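Local coordinates for chemosensory protein (PDB 1N8V) that binds long-chain lipid-like ligands such as bromo-dodecanol inside an all-helical body and probably carries hydrophobic chemical signals in the moth, at residues A18-R21 / L22-Y26; Q48-E52 / N53-K57; E79-R82 / E83-K87; G92-R95 / K96-E99; I70-L73 / I74-I78. One frame throughout, in Å; residues are numbered along the deposited sequence.

Interaction 1: A18-R21 / L22-Y26; sequences ANKR and LLVAY. With BDD (bromo-dodecanol), chain C.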
# COMPACT_ATOMS: atom_id res chain seq x y z
N ALA A 18 13.61 0.71 0.96
CA ALA A 18 14.96 1.26 0.82
C ALA A 18 15.56 1.15 -0.60
O ALA A 18 16.67 1.64 -0.85
CB ALA A 18 15.88 0.60 1.84
N ASN A 19 14.83 0.53 -1.52
CA ASN A 19 15.29 0.30 -2.89
C ASN A 19 14.24 0.79 -3.88
O ASN A 19 13.21 0.14 -4.07
CB ASN A 19 15.52 -1.18 -3.11
CG ASN A 19 16.19 -1.50 -4.41
OD1 ASN A 19 15.81 -1.01 -5.46
ND2 ASN A 19 17.21 -2.34 -4.35
N LYS A 20 14.52 1.92 -4.51
CA LYS A 20 13.58 2.56 -5.42
C LYS A 20 13.10 1.65 -6.54
O LYS A 20 11.92 1.66 -6.89
CB LYS A 20 14.20 3.81 -6.02
CG LYS A 20 13.25 4.57 -6.94
CD LYS A 20 12.48 5.60 -6.20
CE LYS A 20 13.40 6.77 -5.85
NZ LYS A 20 12.79 7.75 -4.92
N ARG A 21 14.01 0.87 -7.12
CA ARG A 21 13.62 -0.05 -8.19
C ARG A 21 12.58 -1.07 -7.69
O ARG A 21 11.62 -1.37 -8.40
CB ARG A 21 14.84 -0.78 -8.78
CG ARG A 21 15.90 0.14 -9.36
CD ARG A 21 15.62 0.63 -10.78
NE ARG A 21 14.57 1.63 -10.90
CZ ARG A 21 14.60 2.88 -10.44
NH1 ARG A 21 13.56 3.68 -10.63
NH2 ARG A 21 15.66 3.34 -9.79
N LEU A 22 12.76 -1.59 -6.49
CA LEU A 22 11.81 -2.58 -5.97
C LEU A 22 10.48 -1.91 -5.65
O LEU A 22 9.41 -2.43 -5.96
CB LEU A 22 12.37 -3.24 -4.72
CG LEU A 22 13.70 -4.00 -4.78
CD1 LEU A 22 14.03 -4.65 -3.45
CD2 LEU A 22 13.62 -5.01 -5.86
N LEU A 23 10.53 -0.74 -5.04
CA LEU A 23 9.31 -0.03 -4.69
C LEU A 23 8.49 0.36 -5.94
O LEU A 23 7.27 0.14 -6.01
CB LEU A 23 9.69 1.19 -3.85
CG LEU A 23 8.55 2.14 -3.49
CD1 LEU A 23 7.41 1.42 -2.76
CD2 LEU A 23 9.10 3.33 -2.68
N VAL A 24 9.17 0.90 -6.96
CA VAL A 24 8.47 1.33 -8.18
C VAL A 24 7.80 0.17 -8.91
O VAL A 24 6.74 0.34 -9.49
CB VAL A 24 9.42 2.13 -9.13
CG1 VAL A 24 8.85 2.26 -10.53
CG2 VAL A 24 9.74 3.49 -8.52
N ALA A 25 8.40 -1.01 -8.86
CA ALA A 25 7.78 -2.16 -9.49
C ALA A 25 6.42 -2.43 -8.85
O ALA A 25 5.46 -2.71 -9.57
CB ALA A 25 8.65 -3.39 -9.38
N TYR A 26 6.32 -2.36 -7.51
CA TYR A 26 5.03 -2.58 -6.86
C TYR A 26 4.07 -1.43 -7.14
O TYR A 26 2.89 -1.64 -7.43
CB TYR A 26 5.18 -2.73 -5.34
CG TYR A 26 5.80 -4.01 -4.89
CD1 TYR A 26 5.10 -5.20 -4.98
CD2 TYR A 26 7.07 -4.04 -4.36
CE1 TYR A 26 5.68 -6.40 -4.53
CE2 TYR A 26 7.66 -5.21 -3.94
CZ TYR A 26 6.96 -6.39 -4.02
OH TYR A 26 7.55 -7.57 -3.58
O1 BDD C . 2.35 -8.08 4.40
C1 BDD C . 3.03 -8.01 3.16
C2 BDD C . 2.13 -8.53 2.04
C3 BDD C . 2.16 -7.60 0.84
C4 BDD C . 3.33 -7.90 -0.08
C5 BDD C . 3.55 -6.76 -1.06
C6 BDD C . 4.44 -5.65 -0.47
C7 BDD C . 4.41 -4.37 -1.30
C8 BDD C . 4.83 -3.15 -0.48
C9 BDD C . 5.03 -1.93 -1.37
C10 BDD C . 3.72 -1.23 -1.70
C11 BDD C . 3.92 0.04 -2.50
C12 BDD C . 2.61 0.78 -2.75
BR BDD C . 1.78 0.11 -3.97

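Interaction 2: Q48-E52 / N53-K57; sequences QDAIE and NGCKK. With BDD (bromo-dodecanol), chain D.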
# COMPACT_ATOMS: atom_id res chain seq x y z
N GLN A 48 -8.64 -2.26 -2.96
CA GLN A 48 -9.91 -1.54 -2.97
C GLN A 48 -10.81 -2.01 -1.82
O GLN A 48 -11.42 -1.19 -1.08
CB GLN A 48 -10.66 -1.70 -4.29
CG GLN A 48 -11.78 -0.72 -4.46
CD GLN A 48 -11.27 0.69 -4.48
OE1 GLN A 48 -10.53 1.07 -5.39
NE2 GLN A 48 -11.65 1.47 -3.48
N ASP A 49 -10.92 -3.33 -1.67
CA ASP A 49 -11.73 -3.92 -0.61
C ASP A 49 -11.26 -3.42 0.75
O ASP A 49 -12.07 -3.06 1.62
CB ASP A 49 -11.66 -5.46 -0.66
CG ASP A 49 -12.50 -6.11 0.41
OD1 ASP A 49 -13.74 -6.15 0.29
OD2 ASP A 49 -11.96 -6.62 1.41
N ALA A 50 -9.95 -3.38 0.99
CA ALA A 50 -9.43 -2.97 2.28
C ALA A 50 -9.76 -1.51 2.57
O ALA A 50 -9.98 -1.13 3.73
CB ALA A 50 -7.95 -3.20 2.34
N ILE A 51 -9.81 -0.69 1.54
CA ILE A 51 -10.20 0.73 1.68
C ILE A 51 -11.66 0.85 2.06
O ILE A 51 -12.05 1.71 2.89
CB ILE A 51 -9.93 1.48 0.35
CG1 ILE A 51 -8.44 1.57 0.11
CG2 ILE A 51 -10.58 2.90 0.34
CD1 ILE A 51 -7.73 2.28 1.12
N GLU A 52 -12.49 0.02 1.46
CA GLU A 52 -13.92 0.09 1.72
C GLU A 52 -14.32 -0.40 3.11
O GLU A 52 -15.39 0.01 3.60
CB GLU A 52 -14.72 -0.68 0.68
CG GLU A 52 -14.47 -0.21 -0.75
CD GLU A 52 -14.79 1.25 -1.00
OE1 GLU A 52 -15.79 1.75 -0.46
OE2 GLU A 52 -14.04 1.91 -1.75
N ASN A 53 -13.50 -1.22 3.77
CA ASN A 53 -13.83 -1.76 5.11
C ASN A 53 -12.79 -1.56 6.20
O ASN A 53 -12.84 -2.19 7.26
CB ASN A 53 -14.25 -3.22 5.04
CG ASN A 53 -13.16 -4.09 4.51
OD1 ASN A 53 -11.99 -3.87 4.75
ND2 ASN A 53 -13.57 -5.12 3.78
N GLY A 54 -11.87 -0.64 5.99
CA GLY A 54 -10.86 -0.32 6.98
C GLY A 54 -10.00 -1.46 7.46
O GLY A 54 -9.69 -1.60 8.65
N CYS A 55 -9.57 -2.29 6.51
CA CYS A 55 -8.69 -3.43 6.81
C CYS A 55 -9.36 -4.50 7.69
O CYS A 55 -8.69 -5.26 8.39
CB CYS A 55 -7.33 -3.01 7.39
SG CYS A 55 -5.89 -3.39 6.32
N LYS A 56 -10.67 -4.63 7.60
CA LYS A 56 -11.39 -5.66 8.37
C LYS A 56 -10.88 -7.10 8.14
O LYS A 56 -10.99 -7.96 9.03
CB LYS A 56 -12.87 -5.57 8.05
CG LYS A 56 -13.72 -6.55 8.82
CD LYS A 56 -15.19 -6.32 8.53
CE LYS A 56 -15.55 -6.61 7.09
NZ LYS A 56 -17.05 -6.47 6.88
N LYS A 57 -10.37 -7.39 6.95
CA LYS A 57 -9.89 -8.73 6.62
C LYS A 57 -8.38 -8.85 6.63
O LYS A 57 -7.82 -9.88 6.26
CB LYS A 57 -10.44 -9.13 5.25
CG LYS A 57 -11.93 -9.03 5.17
CD LYS A 57 -12.39 -8.89 3.72
CE LYS A 57 -13.88 -8.58 3.61
NZ LYS A 57 -14.30 -8.35 2.20
O1 BDD D . -7.54 1.72 6.47
C1 BDD D . -7.38 1.51 5.07
C2 BDD D . -6.24 0.52 4.86
C3 BDD D . -5.34 0.93 3.70
C4 BDD D . -4.26 -0.11 3.41
C5 BDD D . -4.83 -1.50 3.12
C6 BDD D . -3.76 -2.55 2.87
C7 BDD D . -4.37 -3.84 2.32
C8 BDD D . -3.40 -5.02 2.34
C9 BDD D . -3.89 -6.19 1.49
C10 BDD D . -2.98 -7.42 1.66
C11 BDD D . -3.24 -8.55 0.66
C12 BDD D . -2.07 -9.57 0.56
BR BDD D . -0.85 -9.25 -0.49

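Interaction 3: E79-R82 / E83-K87; sequences EIWR and ELTAK. With BDD (bromo-dodecanol), chain E.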
# COMPACT_ATOMS: atom_id res chain seq x y z
N GLU A 79 4.50 12.28 -4.48
CA GLU A 79 3.82 12.07 -5.74
C GLU A 79 3.20 10.67 -5.83
O GLU A 79 2.10 10.51 -6.37
CB GLU A 79 4.80 12.29 -6.90
CG GLU A 79 5.43 13.67 -6.96
CD GLU A 79 6.58 13.87 -5.98
OE1 GLU A 79 7.22 12.89 -5.51
OE2 GLU A 79 6.87 15.05 -5.69
N ILE A 80 3.91 9.66 -5.33
CA ILE A 80 3.39 8.29 -5.34
C ILE A 80 2.18 8.20 -4.39
O ILE A 80 1.14 7.67 -4.75
CB ILE A 80 4.48 7.28 -4.97
CG1 ILE A 80 5.53 7.18 -6.09
CG2 ILE A 80 3.86 5.92 -4.64
CD1 ILE A 80 6.71 6.32 -5.74
N TRP A 81 2.32 8.74 -3.18
CA TRP A 81 1.18 8.77 -2.25
C TRP A 81 -0.04 9.42 -2.89
O TRP A 81 -1.14 8.86 -2.86
CB TRP A 81 1.54 9.53 -0.97
CG TRP A 81 0.37 9.88 -0.09
CD1 TRP A 81 -0.04 11.14 0.22
CD2 TRP A 81 -0.56 8.99 0.57
NE1 TRP A 81 -1.14 11.10 1.06
CE2 TRP A 81 -1.48 9.79 1.29
CE3 TRP A 81 -0.69 7.61 0.68
CZ2 TRP A 81 -2.50 9.25 2.07
CZ3 TRP A 81 -1.72 7.09 1.42
CH2 TRP A 81 -2.60 7.89 2.11
N ARG A 82 0.17 10.57 -3.51
CA ARG A 82 -0.98 11.26 -4.09
C ARG A 82 -1.69 10.48 -5.20
O ARG A 82 -2.94 10.50 -5.27
CB ARG A 82 -0.59 12.66 -4.51
CG ARG A 82 -0.42 13.47 -3.26
CD ARG A 82 -0.10 14.86 -3.54
NE ARG A 82 -0.03 15.64 -2.32
CZ ARG A 82 -0.02 16.95 -2.29
NH1 ARG A 82 0.05 17.58 -1.13
NH2 ARG A 82 -0.10 17.63 -3.42
N GLU A 83 -0.94 9.82 -6.06
CA GLU A 83 -1.58 9.09 -7.13
C GLU A 83 -2.29 7.87 -6.60
O GLU A 83 -3.37 7.51 -7.10
CB GLU A 83 -0.62 8.73 -8.28
CG GLU A 83 0.44 7.70 -7.96
CD GLU A 83 1.37 7.47 -9.12
OE1 GLU A 83 0.97 7.84 -10.25
OE2 GLU A 83 2.47 6.94 -8.93
N LEU A 84 -1.73 7.23 -5.57
CA LEU A 84 -2.37 6.04 -5.01
C LEU A 84 -3.66 6.37 -4.27
O LEU A 84 -4.67 5.72 -4.44
CB LEU A 84 -1.40 5.31 -4.07
CG LEU A 84 -0.30 4.50 -4.75
CD1 LEU A 84 0.75 4.11 -3.73
CD2 LEU A 84 -0.86 3.27 -5.38
N THR A 85 -3.61 7.37 -3.40
CA THR A 85 -4.83 7.73 -2.66
C THR A 85 -5.91 8.27 -3.62
O THR A 85 -7.09 7.99 -3.44
CB THR A 85 -4.51 8.65 -1.47
OG1 THR A 85 -5.66 8.77 -0.60
CG2 THR A 85 -4.13 10.06 -1.92
N ALA A 86 -5.52 9.00 -4.65
CA ALA A 86 -6.49 9.48 -5.63
C ALA A 86 -7.17 8.34 -6.40
O ALA A 86 -8.37 8.42 -6.68
CB ALA A 86 -5.88 10.49 -6.60
N LYS A 87 -6.41 7.31 -6.76
CA LYS A 87 -6.98 6.21 -7.52
C LYS A 87 -7.84 5.29 -6.66
O LYS A 87 -8.97 4.93 -7.04
CB LYS A 87 -5.86 5.39 -8.20
CG LYS A 87 -6.37 4.12 -8.90
CD LYS A 87 -5.27 3.44 -9.71
CE LYS A 87 -5.68 2.05 -10.18
NZ LYS A 87 -6.72 2.10 -11.23
O1 BDD E . -6.27 7.02 1.33
C1 BDD E . -5.78 5.69 1.55
C2 BDD E . -4.88 5.25 0.39
C3 BDD E . -4.18 3.94 0.75
C4 BDD E . -3.17 3.48 -0.31
C5 BDD E . -1.96 2.81 0.36
C6 BDD E . -1.65 1.43 -0.19
C7 BDD E . -0.43 0.80 0.50
C8 BDD E . -0.73 -0.60 0.99
C9 BDD E . 0.54 -1.35 1.38
C10 BDD E . 0.23 -2.76 1.88
C11 BDD E . 1.25 -3.35 2.86
C12 BDD E . 0.69 -4.46 3.80
BR BDD E . 1.88 -5.54 4.01

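Interaction 4: G92-R95 / K96-E99; sequences GNWR and KKYE. With BDD (bromo-dodecanol), chain D; BDD (bromo-dodecanol), chain E.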
# COMPACT_ATOMS: atom_id res chain seq x y z
N GLY A 92 -11.65 10.17 -0.46
CA GLY A 92 -10.85 10.54 0.68
C GLY A 92 -11.26 10.06 2.06
O GLY A 92 -11.14 10.80 3.02
N ASN A 93 -11.68 8.81 2.16
CA ASN A 93 -12.07 8.24 3.45
C ASN A 93 -10.91 8.32 4.44
O ASN A 93 -11.11 8.60 5.63
CB ASN A 93 -12.48 6.75 3.31
CG ASN A 93 -13.77 6.55 2.50
OD1 ASN A 93 -14.79 7.11 2.83
ND2 ASN A 93 -13.71 5.76 1.44
N TRP A 94 -9.70 8.01 3.98
CA TRP A 94 -8.56 7.83 4.86
C TRP A 94 -7.40 8.80 4.69
O TRP A 94 -6.44 8.75 5.46
CB TRP A 94 -8.01 6.40 4.69
CG TRP A 94 -9.06 5.31 4.80
CD1 TRP A 94 -9.61 4.59 3.76
CD2 TRP A 94 -9.69 4.84 5.99
NE1 TRP A 94 -10.55 3.72 4.24
CE2 TRP A 94 -10.62 3.86 5.61
CE3 TRP A 94 -9.56 5.15 7.34
CZ2 TRP A 94 -11.40 3.16 6.54
CZ3 TRP A 94 -10.35 4.48 8.26
CH2 TRP A 94 -11.25 3.50 7.85
N ARG A 95 -7.44 9.63 3.66
CA ARG A 95 -6.28 10.47 3.35
C ARG A 95 -5.84 11.36 4.50
O ARG A 95 -4.66 11.32 4.91
CB ARG A 95 -6.54 11.29 2.09
CG ARG A 95 -5.34 12.10 1.66
CD ARG A 95 -5.49 12.85 0.36
NE ARG A 95 -4.38 13.78 0.15
CZ ARG A 95 -4.31 14.60 -0.89
NH1 ARG A 95 -5.22 14.54 -1.84
NH2 ARG A 95 -3.31 15.46 -0.98
N LYS A 96 -6.76 12.15 5.04
CA LYS A 96 -6.37 13.04 6.12
C LYS A 96 -5.98 12.26 7.38
O LYS A 96 -5.03 12.63 8.07
CB LYS A 96 -7.45 14.06 6.41
CG LYS A 96 -6.99 15.06 7.47
CD LYS A 96 -7.88 16.27 7.60
CE LYS A 96 -7.23 17.38 8.44
NZ LYS A 96 -7.00 16.97 9.85
N LYS A 97 -6.66 11.16 7.67
CA LYS A 97 -6.32 10.37 8.84
C LYS A 97 -4.88 9.85 8.78
O LYS A 97 -4.15 9.93 9.77
CB LYS A 97 -7.29 9.21 9.03
CG LYS A 97 -8.65 9.63 9.57
CD LYS A 97 -9.61 8.43 9.64
CE LYS A 97 -10.94 8.80 10.30
NZ LYS A 97 -11.95 7.69 10.26
N TYR A 98 -4.46 9.33 7.64
CA TYR A 98 -3.09 8.80 7.53
C TYR A 98 -2.07 9.93 7.50
O TYR A 98 -0.99 9.81 8.11
CB TYR A 98 -2.92 7.93 6.28
CG TYR A 98 -3.33 6.47 6.48
CD1 TYR A 98 -2.60 5.64 7.31
CD2 TYR A 98 -4.40 5.93 5.78
CE1 TYR A 98 -2.95 4.30 7.48
CE2 TYR A 98 -4.76 4.61 5.94
CZ TYR A 98 -4.02 3.80 6.79
OH TYR A 98 -4.35 2.46 6.96
N GLU A 99 -2.38 11.03 6.82
CA GLU A 99 -1.44 12.16 6.79
C GLU A 99 -1.24 12.75 8.17
O GLU A 99 -0.11 13.14 8.53
CB GLU A 99 -1.91 13.22 5.81
CG GLU A 99 -1.82 12.79 4.34
CD GLU A 99 -2.41 13.80 3.39
OE1 GLU A 99 -3.08 14.75 3.89
OE2 GLU A 99 -2.24 13.65 2.16
O1 BDD D . -7.54 1.72 6.47
C1 BDD D . -7.38 1.51 5.07
C2 BDD D . -6.24 0.52 4.86
C3 BDD D . -5.34 0.93 3.70
C4 BDD D . -4.26 -0.11 3.41
C5 BDD D . -4.83 -1.50 3.12
C6 BDD D . -3.76 -2.55 2.87
C7 BDD D . -4.37 -3.84 2.32
C8 BDD D . -3.40 -5.02 2.34
C9 BDD D . -3.89 -6.19 1.49
C10 BDD D . -2.98 -7.42 1.66
C11 BDD D . -3.24 -8.55 0.66
C12 BDD D . -2.07 -9.57 0.56
BR BDD D . -0.85 -9.25 -0.49
O1 BDD E . -6.27 7.02 1.33
C1 BDD E . -5.78 5.69 1.55
C2 BDD E . -4.88 5.25 0.39
C3 BDD E . -4.18 3.94 0.75
C4 BDD E . -3.17 3.48 -0.31
C5 BDD E . -1.96 2.81 0.36
C6 BDD E . -1.65 1.43 -0.19
C7 BDD E . -0.43 0.80 0.50
C8 BDD E . -0.73 -0.60 0.99
C9 BDD E . 0.54 -1.35 1.38
C10 BDD E . 0.23 -2.76 1.88
C11 BDD E . 1.25 -3.35 2.86
C12 BDD E . 0.69 -4.46 3.80
BR BDD E . 1.88 -5.54 4.01
O HOH W 1 -9.42 10.79 6.45
O HOH W 2 -1.98 16.96 1.58

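Interaction 5: I70-L73 / I74-I78; sequences IEHL and IKNEI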
# COMPACT_ATOMS: atom_id res chain seq x y z
N ILE A 70 2.65 3.39 4.09
CA ILE A 70 1.94 4.65 3.90
C ILE A 70 2.72 5.83 4.50
O ILE A 70 2.87 6.87 3.86
CB ILE A 70 0.50 4.56 4.44
CG1 ILE A 70 -0.33 3.67 3.53
CG2 ILE A 70 -0.14 5.94 4.57
CD1 ILE A 70 -1.67 3.27 4.11
N GLU A 71 3.26 5.66 5.71
CA GLU A 71 4.03 6.74 6.34
C GLU A 71 5.26 7.06 5.48
O GLU A 71 5.61 8.24 5.29
CB GLU A 71 4.47 6.35 7.76
CG GLU A 71 5.18 7.52 8.45
CD GLU A 71 5.88 7.15 9.74
OE1 GLU A 71 6.14 5.96 9.97
OE2 GLU A 71 6.21 8.10 10.50
N HIS A 72 5.95 6.04 4.97
CA HIS A 72 7.11 6.27 4.12
C HIS A 72 6.74 7.06 2.87
O HIS A 72 7.45 7.98 2.47
CB HIS A 72 7.74 4.93 3.69
CG HIS A 72 8.92 5.12 2.78
ND1 HIS A 72 8.85 5.08 1.40
CD2 HIS A 72 10.20 5.41 3.08
CE1 HIS A 72 10.05 5.33 0.90
NE2 HIS A 72 10.89 5.52 1.90
N LEU A 73 5.64 6.69 2.22
CA LEU A 73 5.23 7.41 1.01
C LEU A 73 4.85 8.85 1.29
O LEU A 73 5.26 9.75 0.56
CB LEU A 73 4.06 6.69 0.33
CG LEU A 73 4.31 5.26 -0.14
CD1 LEU A 73 3.00 4.66 -0.66
CD2 LEU A 73 5.43 5.20 -1.19
N ILE A 74 4.07 9.09 2.35
CA ILE A 74 3.66 10.44 2.69
C ILE A 74 4.85 11.33 2.99
O ILE A 74 4.85 12.51 2.61
CB ILE A 74 2.68 10.40 3.89
CG1 ILE A 74 1.35 9.76 3.50
CG2 ILE A 74 2.49 11.81 4.46
CD1 ILE A 74 0.42 9.50 4.66
N LYS A 75 5.87 10.79 3.65
CA LYS A 75 7.05 11.58 3.99
C LYS A 75 8.06 11.72 2.85
O LYS A 75 8.60 12.81 2.61
CB LYS A 75 7.77 10.98 5.18
CG LYS A 75 7.00 11.03 6.46
CD LYS A 75 7.87 10.53 7.59
CE LYS A 75 7.22 10.65 8.91
NZ LYS A 75 6.72 12.04 9.10
N ASN A 76 8.32 10.63 2.12
CA ASN A 76 9.42 10.57 1.15
C ASN A 76 9.07 10.41 -0.33
O ASN A 76 9.93 10.55 -1.19
CB ASN A 76 10.35 9.44 1.56
CG ASN A 76 10.81 9.56 3.01
OD1 ASN A 76 11.43 10.57 3.37
ND2 ASN A 76 10.52 8.56 3.84
N GLU A 77 7.82 10.08 -0.64
CA GLU A 77 7.40 9.87 -2.03
C GLU A 77 6.02 10.46 -2.21
O GLU A 77 5.07 9.76 -2.56
CB GLU A 77 7.41 8.39 -2.41
CG GLU A 77 8.77 7.70 -2.33
CD GLU A 77 9.75 8.15 -3.40
OE1 GLU A 77 9.38 8.95 -4.29
OE2 GLU A 77 10.92 7.68 -3.36
N ILE A 78 5.93 11.76 -2.01
CA ILE A 78 4.65 12.45 -2.04
C ILE A 78 3.85 12.23 -3.32
O ILE A 78 2.65 12.01 -3.26
CB ILE A 78 4.88 13.94 -1.81
CG1 ILE A 78 5.52 14.17 -0.43
CG2 ILE A 78 3.57 14.72 -1.95
CD1 ILE A 78 5.96 15.59 -0.19

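Interaction 1: A18-R21 / L22-Y26
Asn19 and Leu22 meet across the first turn of helix 20-30, and the polar bonds there are those of an N-cap. Asn19 holds its CG anti to the backbone N (chi1 -171°), which swings the amide round to the start of the helix. Its OD1 accepts from Leu22 N at 3.3 Å, with the donor standing well above the carbonyl plane rather than on a lone pair. The main-chain ladder starts at the same residue: Leu23 N reaches Asn19 O at 3.0 Å, Val24 N reaches Lys20 O at 2.9 Å, and Ala25 N follows on Arg21 O.

Apolar contact runs beside these bonds. Leu22 CG presses on the amide carbon of Asn19, CG to CG 3.5 Å, and Leu22 CD1 covers Asn19 CB, so the capping amide is backed by a branched side chain. One turn on, Val24 CG2 lies 4.0 Å from Lys20 CG; the lysine chain bends at its next two torsions and carries NZ to Glu77, a salt bridge modelled unusually close.

Contacts with bromo-dodecanol come from the inner side of the helix. C7 of the chain C ligand sits over the centre of one face of the Tyr26 ring, 3.8 Å from CD1, and Leu23 CD1 touches C11 further along the chain.

The chemistry is therefore split: polar capping serves the exposed helix start, while Leu23 and Tyr26 meet the alkyl chain through carbon atoms.

Interaction 2: Q48-E52 / N53-K57
Asp49, Ala50 and the residues after them trace the end of helix 38-53, where the weak Asn53 N to Asp49 O bond gives way to a wider turn closed by Cys55 N on Ala50 O (3.0 Å), and Gly54 leaves the helix with phi 57°.

Around this turn Asp49 is the polar centre. Its carboxylate receives Lys57 NZ almost evenly, at 3.0 Å from OD1 and 3.0 Å from OD2, both on the syn side and a little out of plane: a two-pronged salt bridge. The lysine chain, extended beyond CG, crosses the aspartate at about a right angle to get there. OD2 also accepts from Asn53 ND2 at 3.2 Å, but this donor comes from above the carboxylate plane, with the two flat groups turned 84° apart. Tyr4 OH is a further partner of OD2, so that oxygen has three partners. Asn53 has its CG between the backbone N and the carbonyl carbon (chi1 61°), folding the amide back over the helix end; its OD1 takes Lys56 N at 3.2 Å, an Asx motif.

The other side of the turn is apolar. Ala50 CB lies 3.6 Å from C7 of the chain D bromo-dodecanol, and Cys55 SG, in the disulfide with Cys58, is 3.9 Å from C5. Ile51 CD1 touches C3 nearer the alcohol end.

The turn thus leads from helix 38-53 into the loop before helix 60-76, with Tyr4 of the N-terminal segment against it and, just ahead of helix 95-102, Trp94 NE1 hydrogen-bonded to Ile51 O.

Interaction 3: E79-R82 / E83-K87
Trp81 and Thr85 are brought together by two similar first torsions: Trp81 turns its CG away from its own N (chi1 167°), so that the indole, projecting from the helix, leans toward Thr85, while in Thr85 the hydroxyl takes that same direction (chi1 -168°). Thr85 CB then sits over the six-membered ring, 4.1 Å from its centroid and 9° off the normal, a CH-pi contact offset toward the rim of the indole. Thr85 OG1 is 2.7 Å from O1 of the chain E bromo-dodecanol, whose alcohol is also hydrogen-bonded to Asp89. Further along the ligand, C2 lies 3.8 Å from Trp81 CZ3. The indole N-H is spent elsewhere, on Glu99 of helix 95-102.

Ile80 and Leu84 lie side by side, pointing the same way, with CG2 of the isoleucine 3.7 Å from CD1 of the leucine; Leu73 of helix 60-76 covers both. Beneath all this the main chain is regular, the straightest bond being Thr85 N to Trp81 O at 2.9 Å.

Glu83 reaches past Val27 and Met31 to a salt bridge with Arg33. The pattern is that of an amphipathic helix in an all-helical lipid-binding fold, its inner face combining apolar side chains with a hydroxyl at the alcohol end of the ligand.

Interaction 4: G92-R95 / K96-E99
Trp94 carries bromo-dodecanol on one face of its indole and its own neighbour on the other: O1 of the chain D ligand lies over the ring centre, 3.8 Å from CD2, while Asn93 CB covers the opposite face toward the rim. Lys97 CD approaches obliquely, 4.0 Å from CE3. The Tyr98 ring meets the same alcohol at its edge, where OH and O1 are joined by a weak hydrogen bond of 3.3 Å. At the edge of the Arg95 guanidinium lies the Glu99 carboxylate, its plane turned 87° from that of the arginine.

That last pair is a salt bridge one helical turn long. Arg95 NE donates a hydrogen bond to Glu99 OE2 at 2.9 Å, nearly straight at 174°, in the guanidinium plane but from above the carboxylate. The arginine chain stays extended after a first torsion that puts CG opposite the backbone N (chi1 -176°). OE2 also accepts from the Trp81 indole, and a water accepts from Arg95 NH2.

The loop residues Asn93 and Trp94 lead into the opening turn of helix 95-102, which helps wall the ligand pocket. Tyr98 N bonds to Trp94 O, and Trp94 CB packs on Tyr98 CD2 at 3.8 Å. Another water joins the loop to the helix, donating to Asn93 O and accepting from Lys97 N.

With the indole NE1 engaged by Ile51, the main chain of the tryptophan is held separately, Asp89 OD2 accepting from Trp94 N. O1 of the chain E ligand comes within 3.8 Å of Trp94 CB.

Interaction 5: I70-L73 / I74-I78
Leu73 O takes Glu77 N at 2.8 Å, and His72 O takes Asn76 N at the same distance. These are the last bonds of helix 60-76, because Glu77 leaves helical geometry and stands at the N-cap position of helix 78-88: the contact is a tight helix-to-helix corner of the all-helical fold. Further back the ladder is regular, with Ile74 N on Ile70 O.

Among the side chains, the His72 ring receives Asn76 CB over one face, 4.2 Å from its centroid, a CH-pi contact 20° off the normal. Glu71 and Lys75 run side by side in the same direction, but OE2 and NZ stay 4.2 Å apart, too far to count as a salt bridge; the lysine, bent at its last torsion, gives its NZ to Ala102 O instead. Glu77, bent at its second torsion, reaches Lys20.

The remaining contacts are between carbons. Leu73 CD2 lies 3.9 Å from Glu77 CB at the corner and packs against helix 78-88, while Ile70, with its CG1 beside the backbone N (chi1 -72°), borders a bound bromo-dodecanol. Its other branch serves the helix itself: Ile70 CG2 meets Ile74 CD1 at 3.6 Å.

How the interactions relate
From the N terminus the contacts follow one another in the order 1, 2, 5, 3, 4; each is local to a helix or its end, and none nests in or crosses another. Interaction 1 starts helix 20-30 and interaction 2 ends helix 38-53, on opposite sides of the chain's centre, about 24 Å between centres. Interaction 5 turns helix 60-76 into the helix of interaction 3, the two packing through Trp81 on Ile70 and Ile74. Interaction 1 touches that corner through Lys20 and Leu23. Interaction 4 joins interaction 3 through Trp81 and Glu99, and interaction 2 through Trp94 and Ile51. Interactions 2 and 4 share the chain D ligand; 3 and 4 share chain E.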